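Local structure of DUF2235 domain-containing protein (Pseudomonas aeruginosa, 4O5P) at residues G141-I146 against A247-E252; L231-F236 against A241-F246; G235-A240 against A342-D347; F280-A285 against D304-P309. The protein probably hydrolyses membrane phospholipids as a type VI secretion effector with an alpha/beta-hydrolase catalytic domain. All coordinates share one frame; numbering follows the deposited sequence.

Contact 1: residues G141-I146 against A247-E252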
loop_
_atom_site.group_PDB
_atom_site.type_symbol
_atom_site.label_atom_id
_atom_site.label_comp_id
_atom_site.label_asym_id
_atom_site.label_seq_id
_atom_site.Cartn_x
_atom_site.Cartn_y
_atom_site.Cartn_z
ATOM N N GLY A 141 -4.511 2.072 11.468
ATOM C CA GLY A 141 -5.311 2.629 10.388
ATOM C C GLY A 141 -5.631 1.581 9.330
ATOM O O GLY A 141 -6.778 1.491 8.820
ATOM N N GLY A 142 -4.618 0.768 9.016
ATOM C CA GLY A 142 -4.783 -0.340 8.095
ATOM C C GLY A 142 -5.811 -1.320 8.640
ATOM O O GLY A 142 -6.779 -1.676 7.944
ATOM N N GLU A 143 -5.606 -1.756 9.882
ATOM C CA GLU A 143 -6.536 -2.725 10.483
ATOM C C GLU A 143 -7.985 -2.240 10.495
ATOM O O GLU A 143 -8.914 -2.997 10.189
ATOM C CB GLU A 143 -6.089 -3.104 11.902
ATOM C CG GLU A 143 -7.127 -3.902 12.684
ATOM C CD GLU A 143 -6.680 -4.245 14.096
ATOM O OE1 GLU A 143 -6.337 -3.320 14.865
ATOM O OE2 GLU A 143 -6.671 -5.443 14.444
ATOM N N ASN A 144 -8.182 -0.977 10.864
ATOM C CA ASN A 144 -9.522 -0.393 10.895
ATOM C C ASN A 144 -10.152 -0.324 9.511
ATOM O O ASN A 144 -11.375 -0.459 9.372
ATOM C CB ASN A 144 -9.487 1.015 11.494
ATOM C CG ASN A 144 -9.120 1.020 12.961
ATOM O OD1 ASN A 144 -9.254 0.009 13.663
ATOM N ND2 ASN A 144 -8.654 2.168 13.438
ATOM N N ARG A 145 -9.327 -0.089 8.492
ATOM C CA ARG A 145 -9.827 -0.098 7.109
ATOM C C ARG A 145 -10.263 -1.498 6.631
ATOM O O ARG A 145 -11.309 -1.654 5.980
ATOM C CB ARG A 145 -8.776 0.518 6.171
ATOM C CG ARG A 145 -8.663 2.031 6.363
ATOM C CD ARG A 145 -7.474 2.637 5.602
ATOM N NE ARG A 145 -7.501 4.094 5.657
ATOM C CZ ARG A 145 -7.293 4.804 6.762
ATOM N NH1 ARG A 145 -7.046 4.196 7.924
ATOM N NH2 ARG A 145 -7.325 6.127 6.710
ATOM N N ILE A 146 -9.460 -2.506 6.953
ATOM C CA ILE A 146 -9.840 -3.897 6.679
ATOM C C ILE A 146 -11.169 -4.241 7.371
ATOM O O ILE A 146 -12.088 -4.783 6.755
ATOM C CB ILE A 146 -8.731 -4.873 7.150
ATOM C CG1 ILE A 146 -7.437 -4.605 6.374
ATOM C CG2 ILE A 146 -9.137 -6.315 6.908
ATOM C CD1 ILE A 146 -6.204 -5.077 7.099
ATOM N N ALA A 247 -8.925 -10.512 2.471
ATOM C CA ALA A 247 -9.206 -11.818 1.878
ATOM C C ALA A 247 -8.951 -12.949 2.874
ATOM O O ALA A 247 -9.802 -13.845 3.027
ATOM C CB ALA A 247 -8.387 -12.019 0.607
ATOM N N ASN A 248 -7.802 -12.914 3.555
ATOM C CA ASN A 248 -7.533 -13.923 4.593
ATOM C C ASN A 248 -8.477 -13.918 5.809
ATOM O O ASN A 248 -8.958 -14.977 6.239
ATOM C CB ASN A 248 -6.071 -13.864 5.057
ATOM C CG ASN A 248 -5.133 -14.540 4.075
ATOM O OD1 ASN A 248 -5.373 -15.674 3.656
ATOM N ND2 ASN A 248 -4.085 -13.830 3.664
ATOM N N TRP A 249 -8.724 -12.747 6.386
ATOM C CA TRP A 249 -9.675 -12.640 7.501
ATOM C C TRP A 249 -11.097 -13.072 7.092
ATOM O O TRP A 249 -11.864 -13.633 7.891
ATOM C CB TRP A 249 -9.681 -11.210 8.070
ATOM C CG TRP A 249 -8.354 -10.796 8.656
ATOM C CD1 TRP A 249 -7.197 -11.542 8.702
ATOM C CD2 TRP A 249 -8.040 -9.538 9.282
ATOM N NE1 TRP A 249 -6.197 -10.821 9.316
ATOM C CE2 TRP A 249 -6.683 -9.590 9.675
ATOM C CE3 TRP A 249 -8.773 -8.378 9.550
ATOM C CZ2 TRP A 249 -6.048 -8.526 10.326
ATOM C CZ3 TRP A 249 -8.140 -7.317 10.199
ATOM C CH2 TRP A 249 -6.788 -7.398 10.569
ATOM N N LEU A 250 -11.444 -12.837 5.835
ATOM C CA LEU A 250 -12.758 -13.214 5.356
ATOM C C LEU A 250 -12.815 -14.732 5.230
ATOM O O LEU A 250 -13.808 -15.368 5.623
ATOM C CB LEU A 250 -13.063 -12.527 4.034
ATOM C CG LEU A 250 -14.401 -12.878 3.384
ATOM C CD1 LEU A 250 -15.567 -12.547 4.325
ATOM C CD2 LEU A 250 -14.540 -12.133 2.071
ATOM N N GLN A 251 -11.739 -15.310 4.706
ATOM C CA GLN A 251 -11.684 -16.759 4.558
ATOM C C GLN A 251 -11.788 -17.439 5.912
ATOM O O GLN A 251 -12.543 -18.407 6.066
ATOM C CB GLN A 251 -10.401 -17.200 3.865
ATOM C CG GLN A 251 -10.390 -18.675 3.554
ATOM C CD GLN A 251 -9.056 -19.155 3.029
ATOM O OE1 GLN A 251 -8.001 -18.589 3.348
ATOM N NE2 GLN A 251 -9.091 -20.213 2.221
ATOM N N GLU A 252 -11.031 -16.923 6.876
ATOM C CA GLU A 252 -11.075 -17.392 8.253
ATOM C C GLU A 252 -12.502 -17.309 8.823
ATOM O O GLU A 252 -12.967 -18.237 9.493
ATOM C CB GLU A 252 -10.080 -16.580 9.110
ATOM C CG GLU A 252 -10.719 -15.836 10.287
ATOM C CD GLU A 252 -10.032 -14.508 10.640
ATOM O OE1 GLU A 252 -8.771 -14.491 10.777
ATOM O OE2 GLU A 252 -10.768 -13.489 10.797
#
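Two helices of the chain, 139-162 and 238-254, come together through residues 141-146 and 247-252, and their backbones are nearest between Ile146 and Trp249, whose CA atoms lie 8.8 Å apart. Side chains alone bridge this gap, and no hydrogen bond crosses it. The indole of Trp249 reaches over from its helix with its six-membered ring leading. Ile146 meets it with the CG2 methyl, which packs tightly at 3.4 Å from CE3 of Trp249, and the two side chains cross at about a right angle. Placing CG2 anti to the backbone N of Ile146 (chi1 -62°, measured to CG1) aims this branch at the indole. In the alpha/beta-hydrolase architecture indicated by the family, helix 238-254 follows the presumed nucleophile elbow, and helix 139-162 packs against it here. Glu143, one turn before Ile146, comes to the rim of the same ring: its CG lies near the ring plane, 4.1 Å from Trp249 CH2. Its extended chain lifts the carboxylate off to one side of the indole plane, where OE2 is hydrogen-bonded to Thr180. The carboxylate and the ring planes are 59° apart. Trp249 also makes a cation-pi contact with Arg199.

Contact 2: residues L231-F236 against A241-F246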
loop_
_atom_site.group_PDB
_atom_site.type_symbol
_atom_site.label_atom_id
_atom_site.label_comp_id
_atom_site.label_asym_id
_atom_site.label_seq_id
_atom_site.Cartn_x
_atom_site.Cartn_y
_atom_site.Cartn_z
ATOM N N LEU A 231 -17.512 -11.340 -4.649
ATOM C CA LEU A 231 -16.734 -10.139 -4.322
ATOM C C LEU A 231 -15.711 -9.789 -5.404
ATOM O O LEU A 231 -15.061 -10.663 -5.958
ATOM C CB LEU A 231 -15.995 -10.304 -2.991
ATOM C CG LEU A 231 -16.804 -10.479 -1.701
ATOM C CD1 LEU A 231 -15.960 -10.197 -0.491
ATOM C CD2 LEU A 231 -18.004 -9.594 -1.696
ATOM N N TYR A 232 -15.591 -8.498 -5.691
ATOM C CA TYR A 232 -14.592 -7.958 -6.603
ATOM C C TYR A 232 -13.866 -6.896 -5.788
ATOM O O TYR A 232 -14.489 -5.948 -5.293
ATOM C CB TYR A 232 -15.273 -7.382 -7.851
ATOM C CG TYR A 232 -16.331 -8.335 -8.364
ATOM C CD1 TYR A 232 -17.617 -8.323 -7.826
ATOM C CD2 TYR A 232 -16.032 -9.284 -9.332
ATOM C CE1 TYR A 232 -18.576 -9.210 -8.254
ATOM C CE2 TYR A 232 -16.998 -10.184 -9.765
ATOM C CZ TYR A 232 -18.262 -10.133 -9.225
ATOM O OH TYR A 232 -19.232 -11.017 -9.644
ATOM N N ILE A 233 -12.557 -7.085 -5.608
ATOM C CA ILE A 233 -11.788 -6.313 -4.625
ATOM C C ILE A 233 -10.571 -5.693 -5.309
ATOM O O ILE A 233 -9.810 -6.408 -5.952
ATOM C CB ILE A 233 -11.255 -7.228 -3.482
ATOM C CG1 ILE A 233 -12.366 -8.119 -2.888
ATOM C CG2 ILE A 233 -10.572 -6.406 -2.393
ATOM C CD1 ILE A 233 -13.346 -7.407 -1.996
ATOM N N TYR A 234 -10.384 -4.380 -5.177
ATOM C CA TYR A 234 -9.243 -3.706 -5.796
ATOM C C TYR A 234 -8.443 -3.030 -4.681
ATOM O O TYR A 234 -9.031 -2.440 -3.778
ATOM C CB TYR A 234 -9.708 -2.649 -6.823
ATOM C CG TYR A 234 -10.722 -3.151 -7.844
ATOM C CD1 TYR A 234 -10.393 -4.151 -8.749
ATOM C CD2 TYR A 234 -12.001 -2.610 -7.902
ATOM C CE1 TYR A 234 -11.315 -4.613 -9.678
ATOM C CE2 TYR A 234 -12.929 -3.056 -8.829
ATOM C CZ TYR A 234 -12.579 -4.051 -9.713
ATOM O OH TYR A 234 -13.507 -4.500 -10.618
ATOM N N GLY A 235 -7.111 -3.111 -4.733
ATOM C CA GLY A 235 -6.302 -2.446 -3.725
ATOM C C GLY A 235 -5.020 -1.881 -4.316
ATOM O O GLY A 235 -4.477 -2.448 -5.267
ATOM N N PHE A 236 -4.535 -0.774 -3.766
ATOM C CA PHE A 236 -3.214 -0.265 -4.207
ATOM C C PHE A 236 -2.376 0.055 -2.982
ATOM O O PHE A 236 -2.891 0.631 -2.018
ATOM C CB PHE A 236 -3.406 0.950 -5.148
ATOM C CG PHE A 236 -2.195 1.857 -5.317
ATOM C CD1 PHE A 236 -0.895 1.358 -5.482
ATOM C CD2 PHE A 236 -2.386 3.234 -5.360
ATOM C CE1 PHE A 236 0.185 2.236 -5.649
ATOM C CE2 PHE A 236 -1.316 4.113 -5.541
ATOM C CZ PHE A 236 -0.034 3.617 -5.678
ATOM N N ALA A 241 -2.209 -4.235 0.493
ATOM C CA ALA A 241 -1.941 -4.996 1.717
ATOM C C ALA A 241 -3.236 -5.266 2.480
ATOM O O ALA A 241 -3.478 -6.398 2.946
ATOM C CB ALA A 241 -0.945 -4.262 2.604
ATOM N N GLU A 242 -4.057 -4.220 2.618
ATOM C CA GLU A 242 -5.341 -4.331 3.286
ATOM C C GLU A 242 -6.249 -5.314 2.570
ATOM O O GLU A 242 -6.954 -6.067 3.215
ATOM C CB GLU A 242 -6.037 -2.979 3.373
ATOM C CG GLU A 242 -5.437 -2.005 4.395
ATOM C CD GLU A 242 -5.678 -0.585 3.969
ATOM O OE1 GLU A 242 -6.746 -0.339 3.370
ATOM O OE2 GLU A 242 -4.808 0.282 4.197
ATOM N N ALA A 243 -6.248 -5.300 1.243
ATOM C CA ALA A 243 -7.091 -6.245 0.494
ATOM C C ALA A 243 -6.673 -7.679 0.765
ATOM O O ALA A 243 -7.515 -8.578 0.899
ATOM C CB ALA A 243 -7.043 -5.961 -0.973
ATOM N N ARG A 244 -5.374 -7.903 0.835
ATOM C CA ARG A 244 -4.872 -9.258 1.056
ATOM C C ARG A 244 -5.198 -9.764 2.457
ATOM O O ARG A 244 -5.670 -10.904 2.636
ATOM C CB ARG A 244 -3.372 -9.300 0.739
ATOM C CG ARG A 244 -3.142 -9.025 -0.749
ATOM C CD ARG A 244 -1.686 -8.704 -1.113
ATOM N NE ARG A 244 -0.779 -9.845 -0.994
ATOM C CZ ARG A 244 0.426 -9.876 -1.551
ATOM N NH1 ARG A 244 0.825 -8.846 -2.282
ATOM N NH2 ARG A 244 1.226 -10.927 -1.392
ATOM N N ALA A 245 -4.984 -8.905 3.451
ATOM C CA ALA A 245 -5.392 -9.254 4.808
ATOM C C ALA A 245 -6.908 -9.467 4.877
ATOM O O ALA A 245 -7.372 -10.420 5.488
ATOM C CB ALA A 245 -4.933 -8.181 5.800
ATOM N N PHE A 246 -7.674 -8.588 4.235
ATOM C CA PHE A 246 -9.129 -8.727 4.118
ATOM C C PHE A 246 -9.522 -10.109 3.584
ATOM O O PHE A 246 -10.345 -10.805 4.176
ATOM C CB PHE A 246 -9.668 -7.615 3.209
ATOM C CG PHE A 246 -11.105 -7.788 2.778
ATOM C CD1 PHE A 246 -11.420 -8.488 1.607
ATOM C CD2 PHE A 246 -12.132 -7.210 3.505
ATOM C CE1 PHE A 246 -12.730 -8.631 1.202
ATOM C CE2 PHE A 246 -13.454 -7.343 3.104
ATOM C CZ PHE A 246 -13.758 -8.060 1.947
#
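Leu231 and Ile233 of the strand face Ala243 and Phe246 of the helix, and the contact between them is wholly apolar. The short segments run with their axes 7.3 Å apart at closest approach and their N-to-C directions at 140°, as expected where a chain leaves a strand, turns sharply and returns as a helix across the sheet. Strand 225-236 lies between strands 62-71 and 270-280, to both of which it is parallel.

The aliphatic-aromatic contacts gather along the CE1-CZ side of the Phe246 ring. CD1 of Leu231 sits at the ring edge, near its plane, 3.9 Å from CZ of Phe246. Ile233 reaches CE1 obliquely, its CD1 lying 3.5 Å from Phe246 CE1. The ring extends to the strand because CG of Phe246 stands anti to the backbone N (chi1 168°).

Aliphatic contacts occupy the side nearer the turn. There the other branch of Ile233 is used: CG2 meets CB of Ala243 at 3.8 Å, so that this one isoleucine straddles two helix residues a turn apart. Gly235, further along the strand, carries no side chain where the helix runs close, and Ala243 faces it with a single methyl.

No hydrogen bond crosses the interface, so the side-chain contacts between strand and helix rest on shape and on exclusion of water. Small residues near the turn and a large ring further on suit the widening gap between the diverging segments.

Contact 3: residues G235-A240 against A342-D347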
loop_
_atom_site.group_PDB
_atom_site.type_symbol
_atom_site.label_atom_id
_atom_site.label_comp_id
_atom_site.label_asym_id
_atom_site.label_seq_id
_atom_site.Cartn_x
_atom_site.Cartn_y
_atom_site.Cartn_z
ATOM N N GLY A 235 -7.111 -3.111 -4.733
ATOM C CA GLY A 235 -6.302 -2.446 -3.725
ATOM C C GLY A 235 -5.020 -1.881 -4.316
ATOM O O GLY A 235 -4.477 -2.448 -5.267
ATOM N N PHE A 236 -4.535 -0.774 -3.766
ATOM C CA PHE A 236 -3.214 -0.265 -4.207
ATOM C C PHE A 236 -2.376 0.055 -2.982
ATOM O O PHE A 236 -2.891 0.631 -2.018
ATOM C CB PHE A 236 -3.406 0.950 -5.148
ATOM C CG PHE A 236 -2.195 1.857 -5.317
ATOM C CD1 PHE A 236 -0.895 1.358 -5.482
ATOM C CD2 PHE A 236 -2.386 3.234 -5.360
ATOM C CE1 PHE A 236 0.185 2.236 -5.649
ATOM C CE2 PHE A 236 -1.316 4.113 -5.541
ATOM C CZ PHE A 236 -0.034 3.617 -5.678
ATOM N N SER A 237 -1.101 -0.345 -2.995
ATOM C CA SER A 237 -0.151 0.063 -1.938
ATOM C C SER A 237 -0.538 -0.556 -0.602
ATOM O O SER A 237 -0.748 -1.752 -0.515
ATOM C CB SER A 237 -0.083 1.588 -1.820
ATOM O OG SER A 237 1.035 2.007 -1.020
ATOM N N ARG A 238 -0.660 0.253 0.443
ATOM C CA ARG A 238 -1.127 -0.296 1.697
ATOM C C ARG A 238 -2.567 -0.762 1.574
ATOM O O ARG A 238 -3.034 -1.575 2.370
ATOM C CB ARG A 238 -0.918 0.692 2.850
ATOM C CG ARG A 238 0.546 0.750 3.214
ATOM C CD ARG A 238 0.917 1.920 4.066
ATOM N NE ARG A 238 2.309 1.805 4.475
ATOM C CZ ARG A 238 3.323 2.428 3.878
ATOM N NH1 ARG A 238 3.112 3.219 2.827
ATOM N NH2 ARG A 238 4.551 2.257 4.338
ATOM N N GLY A 239 -3.258 -0.296 0.543
ATOM C CA GLY A 239 -4.642 -0.699 0.349
ATOM C C GLY A 239 -4.662 -2.076 -0.310
ATOM O O GLY A 239 -5.604 -2.841 -0.148
ATOM N N ALA A 240 -3.599 -2.395 -1.043
ATOM C CA ALA A 240 -3.421 -3.750 -1.561
ATOM C C ALA A 240 -3.066 -4.698 -0.414
ATOM O O ALA A 240 -3.561 -5.831 -0.344
ATOM C CB ALA A 240 -2.340 -3.776 -2.648
ATOM N N ALA A 342 13.114 2.846 0.674
ATOM C CA ALA A 342 13.146 2.002 1.866
ATOM C C ALA A 342 11.765 1.907 2.503
ATOM O O ALA A 342 11.444 0.920 3.145
ATOM C CB ALA A 342 14.120 2.565 2.865
ATOM N N SER A 343 10.968 2.954 2.328
ATOM C CA SER A 343 9.657 3.064 2.959
ATOM C C SER A 343 8.585 2.318 2.166
ATOM O O SER A 343 7.442 2.203 2.622
ATOM C CB SER A 343 9.276 4.536 3.054
ATOM O OG SER A 343 9.434 5.142 1.777
ATOM N N PHE A 344 8.946 1.832 0.975
ATOM C CA PHE A 344 7.976 1.169 0.104
ATOM C C PHE A 344 8.403 -0.223 -0.389
ATOM O O PHE A 344 8.446 -0.469 -1.598
ATOM C CB PHE A 344 7.601 2.091 -1.068
ATOM C CG PHE A 344 6.722 3.239 -0.665
ATOM C CD1 PHE A 344 7.247 4.337 0.012
ATOM C CD2 PHE A 344 5.367 3.217 -0.943
ATOM C CE1 PHE A 344 6.438 5.380 0.400
ATOM C CE2 PHE A 344 4.547 4.266 -0.561
ATOM C CZ PHE A 344 5.076 5.340 0.113
ATOM N N PRO A 345 8.673 -1.156 0.547
ATOM C CA PRO A 345 9.001 -2.507 0.091
ATOM C C PRO A 345 7.795 -3.206 -0.539
ATOM O O PRO A 345 6.634 -2.961 -0.168
ATOM C CB PRO A 345 9.436 -3.226 1.380
ATOM C CG PRO A 345 8.748 -2.471 2.493
ATOM C CD PRO A 345 8.704 -1.041 2.017
ATOM N N LEU A 346 8.083 -4.075 -1.502
ATOM C CA LEU A 346 7.045 -4.776 -2.211
ATOM C C LEU A 346 6.712 -6.088 -1.498
ATOM O O LEU A 346 7.591 -6.762 -0.952
ATOM C CB LEU A 346 7.510 -5.054 -3.648
ATOM C CG LEU A 346 6.547 -5.807 -4.564
ATOM C CD1 LEU A 346 5.248 -5.013 -4.792
ATOM C CD2 LEU A 346 7.228 -6.108 -5.890
ATOM N N ASP A 347 5.434 -6.430 -1.460
ATOM C CA ASP A 347 5.070 -7.810 -1.186
ATOM C C ASP A 347 4.607 -8.474 -2.473
ATOM O O ASP A 347 3.511 -8.204 -2.970
ATOM C CB ASP A 347 3.984 -7.916 -0.104
ATOM C CG ASP A 347 4.555 -8.268 1.257
ATOM O OD1 ASP A 347 4.963 -7.335 1.979
ATOM O OD2 ASP A 347 4.593 -9.474 1.617
#
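Ser237 and Arg238 are the residues that meet Ser343 and Phe344 across this contact, at the point where strand 225-236 turns into helix 238-254. Gly235 is the last but one residue of the strand, its CA 3.7 Å from Gly239 O, so the chain doubles back tightly. Phe236 ends the strand, and its carbonyl O takes a 2.7 Å hydrogen bond from Gly239 N that closes the turn. Ser237 stands at the tip with strained backbone torsions, phi 67° and psi -128°. Its OG lies at the edge of the Phe344 ring, 4.2 Å from Phe344 CE2, while its hydrogen-bonding partners, His379 and Thr74, are elsewhere. Arg238 then stretches out from CG to NE and brings its guanidinium up to the Phe344 ring and the backbone of Ser343, with NH1 turned to the ring and NH2 to the carbonyl. Arg238 NH2 makes a weak, long hydrogen bond of 3.4 Å to Ser343 O, and Arg238 NH1 lies 3.8 Å from Phe344 CE2. The two flat groups are nearly perpendicular, their planes 79° apart, and any cation-pi attraction is weak at best. The guanidinium gains firmer hold from NE to Ala285 O and from NH1 to Thr74. A glycine, serine and glycine at alternate positions in so strained a strand-turn-helix match the nucleophile elbow of alpha/beta hydrolases, with Ser237 as the probable nucleophile and Phe344 beside it.

Contact 4: residues F280-A285 against D304-P309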
loop_
_atom_site.group_PDB
_atom_site.type_symbol
_atom_site.label_atom_id
_atom_site.label_comp_id
_atom_site.label_asym_id
_atom_site.label_seq_id
_atom_site.Cartn_x
_atom_site.Cartn_y
_atom_site.Cartn_z
ATOM N N PHE A 280 -2.403 -3.454 -7.047
ATOM C CA PHE A 280 -1.348 -2.642 -7.632
ATOM C C PHE A 280 -0.253 -2.508 -6.579
ATOM O O PHE A 280 -0.502 -1.896 -5.526
ATOM C CB PHE A 280 -1.864 -1.231 -7.951
ATOM C CG PHE A 280 -2.957 -1.173 -8.991
ATOM C CD1 PHE A 280 -2.637 -0.990 -10.336
ATOM C CD2 PHE A 280 -4.296 -1.238 -8.626
ATOM C CE1 PHE A 280 -3.623 -0.899 -11.299
ATOM C CE2 PHE A 280 -5.300 -1.143 -9.590
ATOM C CZ PHE A 280 -4.965 -0.977 -10.931
ATOM N N ASP A 281 0.916 -3.103 -6.838
ATOM C CA ASP A 281 2.152 -2.826 -6.066
ATOM C C ASP A 281 1.957 -2.837 -4.562
ATOM O O ASP A 281 2.020 -1.786 -3.933
ATOM C CB ASP A 281 2.743 -1.469 -6.485
ATOM C CG ASP A 281 4.245 -1.415 -6.356
ATOM O OD1 ASP A 281 4.916 -2.338 -6.854
ATOM O OD2 ASP A 281 4.775 -0.449 -5.760
ATOM N N THR A 282 1.710 -4.026 -3.996
ATOM C CA THR A 282 1.439 -4.182 -2.569
ATOM C C THR A 282 2.575 -3.687 -1.681
ATOM O O THR A 282 3.716 -4.117 -1.849
ATOM C CB THR A 282 1.248 -5.656 -2.212
ATOM O OG1 THR A 282 0.205 -6.207 -3.013
ATOM C CG2 THR A 282 0.909 -5.818 -0.730
ATOM N N VAL A 283 2.254 -2.804 -0.731
ATOM C CA VAL A 283 3.230 -2.352 0.270
ATOM C C VAL A 283 2.613 -2.495 1.646
ATOM O O VAL A 283 1.580 -1.907 1.912
ATOM C CB VAL A 283 3.636 -0.886 0.062
ATOM C CG1 VAL A 283 4.494 -0.399 1.248
ATOM C CG2 VAL A 283 4.373 -0.721 -1.272
ATOM N N ALA A 284 3.234 -3.287 2.517
ATOM C CA ALA A 284 2.599 -3.660 3.784
ATOM C C ALA A 284 3.330 -3.052 4.963
ATOM O O ALA A 284 3.070 -3.406 6.125
ATOM C CB ALA A 284 2.548 -5.182 3.923
ATOM N N ALA A 285 4.218 -2.115 4.654
ATOM C CA ALA A 285 5.183 -1.607 5.627
ATOM C C ALA A 285 4.560 -0.620 6.574
ATOM O O ALA A 285 3.701 0.174 6.179
ATOM C CB ALA A 285 6.372 -0.930 4.907
ATOM N N ASP A 304 2.141 -12.692 8.103
ATOM C CA ASP A 304 1.464 -13.940 7.723
ATOM C C ASP A 304 0.078 -13.774 7.095
ATOM O O ASP A 304 -0.665 -14.742 6.959
ATOM C CB ASP A 304 1.408 -14.909 8.903
ATOM C CG ASP A 304 2.790 -15.284 9.412
ATOM O OD1 ASP A 304 3.792 -15.031 8.696
ATOM O OD2 ASP A 304 2.877 -15.841 10.528
ATOM N N THR A 305 -0.256 -12.558 6.679
ATOM C CA THR A 305 -1.535 -12.313 6.010
ATOM C C THR A 305 -1.380 -11.762 4.579
ATOM O O THR A 305 -2.359 -11.454 3.906
ATOM C CB THR A 305 -2.463 -11.419 6.863
ATOM O OG1 THR A 305 -1.804 -10.187 7.168
ATOM C CG2 THR A 305 -2.820 -12.127 8.177
HETATM N N MSE A 306 -0.150 -11.650 4.101
HETATM C CA MSE A 306 0.050 -11.214 2.729
HETATM C C MSE A 306 -0.081 -12.387 1.772
HETATM O O MSE A 306 -0.429 -12.223 0.598
HETATM C CB MSE A 306 1.422 -10.556 2.571
HETATM C CG MSE A 306 1.552 -9.236 3.346
HETATM SE SE MSE A 306 0.204 -7.968 2.723
HETATM C CE MSE A 306 -1.087 -8.223 4.154
ATOM N N ARG A 307 0.250 -13.568 2.279
ATOM C CA ARG A 307 0.145 -14.805 1.518
ATOM C C ARG A 307 -1.288 -14.958 1.018
ATOM O O ARG A 307 -2.229 -14.899 1.818
ATOM C CB ARG A 307 0.483 -15.962 2.451
ATOM C CG ARG A 307 0.669 -17.279 1.774
ATOM C CD ARG A 307 0.607 -18.421 2.800
ATOM N NE ARG A 307 0.437 -19.673 2.084
ATOM C CZ ARG A 307 1.444 -20.366 1.564
ATOM N NH1 ARG A 307 2.700 -19.936 1.723
ATOM N NH2 ARG A 307 1.198 -21.488 0.899
ATOM N N LEU A 308 -1.475 -15.131 -0.289
ATOM C CA LEU A 308 -2.838 -15.208 -0.817
ATOM C C LEU A 308 -3.545 -16.442 -0.224
ATOM O O LEU A 308 -2.875 -17.395 0.187
ATOM C CB LEU A 308 -2.837 -15.253 -2.344
ATOM C CG LEU A 308 -2.381 -14.063 -3.200
ATOM C CD1 LEU A 308 -2.542 -14.428 -4.657
ATOM C CD2 LEU A 308 -3.154 -12.786 -2.934
ATOM N N PRO A 309 -4.888 -16.404 -0.126
ATOM C CA PRO A 309 -5.607 -17.555 0.454
ATOM C C PRO A 309 -5.319 -18.860 -0.283
ATOM O O PRO A 309 -5.312 -18.884 -1.523
ATOM C CB PRO A 309 -7.085 -17.176 0.268
ATOM C CG PRO A 309 -7.100 -15.693 0.357
ATOM C CD PRO A 309 -5.784 -15.249 -0.326
#
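Ala284 and Thr282 meet one side chain of the opposite loop, that of Met306, present as selenomethionine. The selenium atom makes both contacts: SE of Met306 lies 3.8 Å from Ala284 CB and 4.1 Å from Thr282 CG2. The two small groups come from alternate residues of the same loop, and the backbones stay well apart, with CA of Ala284 and CA of Met306 separated by 8.0 Å. Met306 reaches them by folding, its chain bent at chi2 (-59°) and again at chi3, rather than by extending. Thr282 uses its methyl for the contact and turns its hydroxyl elsewhere: OG1 takes a weak hydrogen bond from Arg244 NH1.

Residues 281-285 form the loop that leaves strand 270-280 of the central sheet, and include Asp281, the probable acid of a Ser-His-Asp triad of the alpha/beta-hydrolase type. Asp281 OD2 is hydrogen-bonded to His379 and forms a salt bridge with Arg685, while OD1 accepts from the backbone N of Ser336.

Further out, the other loop is held to helix 238-254 by its carbonyls. Met306 O is hydrogen-bonded to Arg244 NE, so this arginine reaches both loops, and Asn248 ND2 is shared between the O atoms of Thr305 and Arg307. Arg307 takes no part in the packing around selenium; its guanidinium forms salt bridges with Asp310 and Asp690.

In the fold
From the N terminus, helix 139-162 opens contact 1, which closes a loop of about a hundred residues on helix 238-254. Contact 2 is nested within that loop, folding strand 225-236 back against the helix that follows it. Contact 3 starts from the same stretch, sharing Gly235 and Phe236 with contact 2, but runs on to the lead-in of strand 346-353 and therefore crosses contact 1. Contact 4 opens only after contacts 1 and 2 have closed, and is nested inside contact 3. Helix 238-254 is the common element: it receives helix 139-162 and its own sheet strand, and its polar side chains reach both loops of contact 4.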